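Local coordinates for citrinin polyketide synthase (Monascus purpureus, PDB 5MPT), which builds the keto-aldehyde precursor of the mycotoxin citrinin as a multidomain non-reducing polyketide synthase, its methyltransferase domain being the piece present here, at residues 312-318 / 373-379; 35-40 / 181-186. One frame throughout, in Å; residues are numbered along the deposited sequence. Where two conformers were deposited one is given.

Contact 1 (312-318 / 373-379); sequences LLLEMTE and NIQRLII. With EDO (1,2-ethanediol), chain D.
L313 and I378 form an antiparallel hydrogen-bonded pair, L313 N lying 2.7 Å from I378 O and I378 N 2.8 Å from L313 O; E315 and R376 make the next such pair. Where the strands end the ladder forks: I374 O takes T317 N at 2.8 Å and the longer bond from E318 N at 3.3 Å, both from the same face of its plane. Among side chains, T317 OG1 gives a bond to N373 O at 2.9 Å, from above the carbonyl plane; a chi1 of 44° sets OG1 between the backbone N and carbonyl carbon. R376 reaches back along its own segment, NH2 bonding N373 OD1 at 2.8 Å. The Q375 chain bends at chi2, bringing OE1 to 3.4 Å from M316 CB; N286 takes up OE1, and I182 O and N183 OD1 take up NE2. Apolar packing falls on two faces. L312 CD1 meets I379 CB on the face covered by helix 181-198, and L313 CB meets I378 CB at 4.0 Å on the face toward helix 347-356. E315, an active-site residue, lies on that second face and bonds H289. Strand 375-381, inserted antiparallel between strands 309-316 and 361-364, gives the 3-2-1-4-5-7-6 order of the Rossmann-like class I methyltransferase sheet.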
loop_
_atom_site.group_PDB
_atom_site.type_symbol
_atom_site.label_atom_id
_atom_site.label_comp_id
_atom_site.label_asym_id
_atom_site.label_seq_id
_atom_site.Cartn_x
_atom_site.Cartn_y
_atom_site.Cartn_z
ATOM N N LEU A 312 10.727 9.033 3.686
ATOM C CA LEU A 312 9.377 8.988 4.240
ATOM C C LEU A 312 8.637 7.856 3.548
ATOM O O LEU A 312 8.182 8.003 2.410
ATOM C CB LEU A 312 8.652 10.316 4.067
ATOM C CG LEU A 312 7.321 10.360 4.807
ATOM C CD1 LEU A 312 7.500 10.307 6.307
ATOM C CD2 LEU A 312 6.610 11.646 4.471
ATOM N N LEU A 313 8.534 6.739 4.249
ATOM C CA LEU A 313 7.700 5.629 3.809
ATOM C C LEU A 313 6.245 5.845 4.202
ATOM O O LEU A 313 5.929 6.362 5.286
ATOM C CB LEU A 313 8.178 4.323 4.432
ATOM C CG LEU A 313 9.555 3.828 4.057
ATOM C CD1 LEU A 313 9.999 2.777 5.049
ATOM C CD2 LEU A 313 9.529 3.231 2.648
ATOM N N LEU A 314 5.352 5.454 3.310
ATOM C CA LEU A 314 3.953 5.238 3.655
ATOM C C LEU A 314 3.737 3.765 3.387
ATOM O O LEU A 314 3.744 3.351 2.227
ATOM C CB LEU A 314 3.011 6.106 2.823
ATOM C CG LEU A 314 1.591 6.263 3.387
ATOM C CD1 LEU A 314 0.821 7.323 2.617
ATOM C CD2 LEU A 314 0.817 4.964 3.375
ATOM N N GLU A 315 3.640 2.971 4.451
ATOM C CA GLU A 315 3.589 1.522 4.327
ATOM C C GLU A 315 2.442 0.941 5.115
ATOM O O GLU A 315 2.177 1.343 6.252
ATOM C CB GLU A 315 4.895 0.881 4.816
ATOM C CG GLU A 315 5.975 0.898 3.793
ATOM C CD GLU A 315 5.775 -0.160 2.736
ATOM O OE1 GLU A 315 4.975 -1.107 2.965
ATOM O OE2 GLU A 315 6.395 -0.030 1.664
ATOM N N MET A 316 1.768 -0.022 4.497
ATOM C CA MET A 316 0.772 -0.810 5.194
ATOM C C MET A 316 1.486 -1.756 6.150
ATOM O O MET A 316 2.266 -2.611 5.726
ATOM C CB MET A 316 -0.069 -1.578 4.188
ATOM C CG MET A 316 -1.221 -2.281 4.850
ATOM S SD MET A 316 -2.481 -2.863 3.703
ATOM C CE MET A 316 -3.574 -1.433 3.624
ATOM N N THR A 317 1.240 -1.580 7.442
ATOM C CA THR A 317 1.999 -2.263 8.475
ATOM C C THR A 317 1.222 -3.421 9.091
ATOM O O THR A 317 1.800 -4.212 9.838
ATOM C CB THR A 317 2.418 -1.236 9.542
ATOM O OG1 THR A 317 1.297 -0.387 9.848
ATOM C CG2 THR A 317 3.552 -0.385 9.023
ATOM N N GLU A 318 -0.078 -3.520 8.804
ATOM C CA GLU A 318 -0.920 -4.632 9.214
ATOM C C GLU A 318 -1.689 -5.147 8.003
ATOM O O GLU A 318 -2.136 -4.364 7.156
ATOM C CB GLU A 318 -1.857 -4.149 10.318
ATOM C CG GLU A 318 -2.555 -5.198 11.127
ATOM C CD GLU A 318 -3.252 -4.565 12.317
ATOM O OE1 GLU A 318 -4.490 -4.397 12.252
ATOM O OE2 GLU A 318 -2.552 -4.201 13.293
ATOM N N ASN A 373 -2.815 1.628 13.298
ATOM C CA ASN A 373 -1.916 0.492 13.139
ATOM C C ASN A 373 -1.959 -0.099 11.739
ATOM O O ASN A 373 -1.085 -0.918 11.390
ATOM C CB ASN A 373 -2.244 -0.601 14.164
ATOM C CG ASN A 373 -2.097 -0.120 15.588
ATOM O OD1 ASN A 373 -1.128 0.551 15.933
ATOM N ND2 ASN A 373 -3.088 -0.434 16.427
ATOM N N ILE A 374 -2.879 0.353 10.890
ATOM C CA ILE A 374 -3.042 -0.310 9.592
ATOM C C ILE A 374 -1.980 0.151 8.609
ATOM O O ILE A 374 -1.367 -0.669 7.911
ATOM C CB ILE A 374 -4.454 -0.085 9.027
ATOM C CG1 ILE A 374 -5.505 -0.671 9.972
ATOM C CG2 ILE A 374 -4.575 -0.694 7.644
ATOM C CD1 ILE A 374 -6.921 -0.227 9.635
ATOM N N GLN A 375 -1.808 1.461 8.476
ATOM C CA GLN A 375 -0.692 2.051 7.755
ATOM C C GLN A 375 -0.003 3.042 8.657
ATOM O O GLN A 375 -0.582 3.572 9.604
ATOM C CB GLN A 375 -1.122 2.775 6.481
ATOM C CG GLN A 375 -2.104 1.957 5.651
ATOM C CD GLN A 375 -1.875 2.115 4.188
ATOM O OE1 GLN A 375 -0.835 1.693 3.669
ATOM N NE2 GLN A 375 -2.801 2.731 3.499
ATOM N N ARG A 376 1.243 3.322 8.307
ATOM C CA ARG A 376 2.039 4.297 9.011
ATOM C C ARG A 376 2.855 5.092 8.016
ATOM O O ARG A 376 3.287 4.570 6.982
ATOM C CB ARG A 376 2.975 3.641 10.009
ATOM C CG ARG A 376 2.278 2.867 11.069
ATOM C CD ARG A 376 3.226 2.451 12.153
ATOM N NE ARG A 376 2.633 1.408 12.957
ATOM C CZ ARG A 376 1.867 1.602 14.027
ATOM N NH1 ARG A 376 1.602 2.839 14.480
ATOM N NH2 ARG A 376 1.352 0.535 14.644
ATOM N N LEU A 377 3.094 6.364 8.349
ATOM C CA LEU A 377 4.266 7.044 7.834
ATOM C C LEU A 377 5.456 6.641 8.694
ATOM O O LEU A 377 5.402 6.688 9.925
ATOM C CB LEU A 377 4.115 8.559 7.843
ATOM C CG LEU A 377 3.003 9.207 7.016
ATOM C CD1 LEU A 377 2.942 10.721 7.296
ATOM C CD2 LEU A 377 3.196 8.902 5.556
ATOM N N ILE A 378 6.523 6.237 8.039
ATOM C CA ILE A 378 7.751 5.803 8.690
ATOM C C ILE A 378 8.834 6.692 8.119
ATOM O O ILE A 378 9.083 6.692 6.904
ATOM C CB ILE A 378 8.071 4.315 8.445
ATOM C CG1 ILE A 378 6.906 3.422 8.864
ATOM C CG2 ILE A 378 9.324 3.894 9.207
ATOM C CD1 ILE A 378 7.066 1.967 8.385
ATOM N N ILE A 379 9.411 7.517 8.969
ATOM C CA ILE A 379 10.478 8.419 8.552
ATOM C C ILE A 379 11.810 7.837 8.984
ATOM O O ILE A 379 11.927 7.251 10.075
ATOM C CB ILE A 379 10.250 9.846 9.117
ATOM C CG1 ILE A 379 11.221 10.816 8.455
ATOM C CG2 ILE A 379 10.413 9.895 10.658
ATOM C CD1 ILE A 379 10.883 12.288 8.761
HETATM C C1 EDO D . 2.605 -8.538 7.846
HETATM O O1 EDO D . 3.841 -8.930 8.448
HETATM C C2 EDO D . 2.203 -7.208 8.466
HETATM O O2 EDO D . 2.451 -7.285 9.875
HETATM O O HOH W 1 -5.383 -2.317 14.813
#

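Contact 2 (35-40 / 181-186); sequences GQLGTY and PINAVW. With EDO (1,2-ethanediol), chain C.
L37 turns CG anti to its own N (chi1 -155°), and a chi2 of 65° then splits the two methyls between different partners on helix 181-198. CD1 lies over the first turn of the helix, 3.6 Å from I182 N and 3.9 Å from P181 CB. CD2 reaches the far corner of the indole, 3.6 Å from W186 CH2, the leucine crossing the tryptophan at about a right angle. Nearer the backbone, L37 CB rests on V185 CG2 at 3.9 Å. The other methyl of V185, CG1, sits over the centre of one face of the W186 ring, while I182 O lies in plane at the ring's edge, so the helix itself helps to fix the indole that L37 meets. The Y40 and I182 side chains also cross at about a right angle: I182 CB lies over one face of the phenol ring, and I182 CD1 is 3.8 Å from Y40 CE2. The backbone joins in at G35, whose O lies 3.2 Å from P181 CB. Q36, with positive phi, closes helix 28-34 in a Schellman motif, and a type I turn from L37 to Y40, with Y40 N 3.1 Å from L37 O, leads into helix 40-62. This short connection thus packs on the N-terminal turns of helix 181-198. Helix 28-34 continues the packing through F31 and I32 against V185, and the Y40 hydroxyl bonds E138 of helix 136-146 and W322 of helix 321-327.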
loop_
_atom_site.group_PDB
_atom_site.type_symbol
_atom_site.label_atom_id
_atom_site.label_comp_id
_atom_site.label_asym_id
_atom_site.label_seq_id
_atom_site.Cartn_x
_atom_site.Cartn_y
_atom_site.Cartn_z
ATOM N N GLY A 35 -10.481 12.286 7.915
ATOM C CA GLY A 35 -10.506 11.628 6.631
ATOM C C GLY A 35 -11.526 10.547 6.485
ATOM O O GLY A 35 -11.489 9.871 5.462
ATOM N N GLN A 36 -12.422 10.391 7.456
ATOM C CA GLN A 36 -13.546 9.471 7.383
ATOM C C GLN A 36 -13.115 8.003 7.425
ATOM O O GLN A 36 -13.812 7.131 6.901
ATOM C CB GLN A 36 -14.399 9.755 6.140
ATOM C CG GLN A 36 -14.937 11.184 6.100
ATOM C CD GLN A 36 -15.642 11.587 7.399
ATOM O OE1 GLN A 36 -16.652 11.005 7.759
ATOM N NE2 GLN A 36 -15.083 12.580 8.118
ATOM N N LEU A 37 -12.002 7.729 8.105
ATOM C CA LEU A 37 -11.513 6.393 8.398
ATOM C C LEU A 37 -11.811 5.945 9.831
ATOM O O LEU A 37 -11.435 4.840 10.213
ATOM C CB LEU A 37 -9.992 6.342 8.133
ATOM C CG LEU A 37 -9.415 4.948 7.804
ATOM C CD1 LEU A 37 -9.965 4.427 6.490
ATOM C CD2 LEU A 37 -7.880 5.079 7.806
ATOM N N GLY A 38 -12.488 6.758 10.639
ATOM C CA GLY A 38 -12.613 6.387 12.037
ATOM C C GLY A 38 -13.585 5.273 12.364
ATOM O O GLY A 38 -13.616 4.836 13.516
ATOM N N THR A 39 -14.309 4.729 11.396
ATOM C CA THR A 39 -15.079 3.514 11.630
ATOM C C THR A 39 -14.573 2.370 10.793
ATOM O O THR A 39 -15.241 1.331 10.730
ATOM C CB THR A 39 -16.553 3.723 11.315
ATOM O OG1 THR A 39 -16.696 4.143 9.956
ATOM C CG2 THR A 39 -17.148 4.773 12.234
ATOM N N TYR A 40 -13.416 2.521 10.153
ATOM C CA TYR A 40 -13.033 1.557 9.122
ATOM C C TYR A 40 -12.735 0.182 9.709
ATOM O O TYR A 40 -13.209 -0.836 9.190
ATOM C CB TYR A 40 -11.831 2.087 8.349
ATOM C CG TYR A 40 -11.575 1.399 7.002
ATOM C CD1 TYR A 40 -12.285 1.776 5.863
ATOM C CD2 TYR A 40 -10.593 0.425 6.855
ATOM C CE1 TYR A 40 -12.070 1.168 4.646
ATOM C CE2 TYR A 40 -10.352 -0.174 5.612
ATOM C CZ TYR A 40 -11.068 0.233 4.517
ATOM O OH TYR A 40 -10.842 -0.324 3.303
ATOM N N PRO A 181 -10.168 6.748 1.703
ATOM C CA PRO A 181 -9.580 7.161 2.981
ATOM C C PRO A 181 -8.467 6.249 3.486
ATOM O O PRO A 181 -7.498 6.741 4.058
ATOM C CB PRO A 181 -10.804 7.172 3.916
ATOM C CG PRO A 181 -11.910 7.584 3.036
ATOM C CD PRO A 181 -11.643 6.814 1.738
ATOM N N ILE A 182 -8.549 4.936 3.251
ATOM C CA ILE A 182 -7.542 4.026 3.789
ATOM C C ILE A 182 -6.145 4.399 3.301
ATOM O O ILE A 182 -5.148 4.119 3.977
ATOM C CB ILE A 182 -7.895 2.566 3.414
ATOM C CG1 ILE A 182 -6.948 1.556 4.068
ATOM C CG2 ILE A 182 -7.813 2.335 1.895
ATOM C CD1 ILE A 182 -6.979 1.535 5.547
ATOM N N ASN A 183 -6.047 5.044 2.139
ATOM C CA ASN A 183 -4.795 5.618 1.664
ATOM C C ASN A 183 -4.717 7.138 1.823
ATOM O O ASN A 183 -3.651 7.662 2.146
ATOM C CB ASN A 183 -4.593 5.272 0.199
ATOM C CG ASN A 183 -4.149 3.848 0.012
ATOM O OD1 ASN A 183 -3.198 3.387 0.636
ATOM N ND2 ASN A 183 -4.861 3.126 -0.816
ATOM N N ALA A 184 -5.799 7.856 1.545
ATOM C CA ALA A 184 -5.752 9.319 1.552
ATOM C C ALA A 184 -5.403 9.881 2.918
ATOM O O ALA A 184 -4.755 10.925 3.003
ATOM C CB ALA A 184 -7.073 9.895 1.065
ATOM N N VAL A 185 -5.792 9.204 3.992
ATOM C CA VAL A 185 -5.557 9.729 5.336
ATOM C C VAL A 185 -4.077 10.043 5.522
ATOM O O VAL A 185 -3.692 11.152 5.935
ATOM C CB VAL A 185 -6.059 8.719 6.385
ATOM C CG1 VAL A 185 -5.265 8.855 7.714
ATOM C CG2 VAL A 185 -7.533 8.919 6.594
ATOM N N TRP A 186 -3.225 9.064 5.234
ATOM C CA TRP A 186 -1.804 9.224 5.502
ATOM C C TRP A 186 -1.094 10.065 4.450
ATOM O O TRP A 186 -0.088 10.698 4.772
ATOM C CB TRP A 186 -1.140 7.850 5.628
ATOM C CG TRP A 186 -1.501 7.224 6.931
ATOM C CD1 TRP A 186 -0.943 7.481 8.149
ATOM C CD2 TRP A 186 -2.554 6.281 7.161
ATOM N NE1 TRP A 186 -1.570 6.747 9.128
ATOM C CE2 TRP A 186 -2.552 5.993 8.544
ATOM C CE3 TRP A 186 -3.465 5.619 6.329
ATOM C CZ2 TRP A 186 -3.441 5.112 9.116
ATOM C CZ3 TRP A 186 -4.346 4.766 6.901
ATOM C CH2 TRP A 186 -4.317 4.498 8.284
HETATM C C1 EDO C . -17.099 7.491 8.017
HETATM O O1 EDO C . -17.263 6.814 9.263
HETATM C C2 EDO C . -17.433 6.535 6.884
HETATM O O2 EDO C . -16.895 5.237 7.190
#

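How the contacts relate
The two contacts, centres 13 Å apart, meet at the start of helix 181-198, which packs on the sheet strands of contact 1 and on the N-terminal connection of contact 2. Q375 joins them: its NE2 is 2.8 Å from I182 O and 3.0 Å from N183 OD1, both probable hydrogen bonds, and its O packs 3.3 Å from W186 CZ2. Contact 1 holds catalytic E315, whose side chain is about 3 Å from that of H289. The L314 side chain is about 8 Å from the bound S-adenosyl-L-homocysteine, against about 11 Å for that of I182 in contact 2. The side chains of I182 and Q375 each lie about 8 Å from that of catalytic Y177.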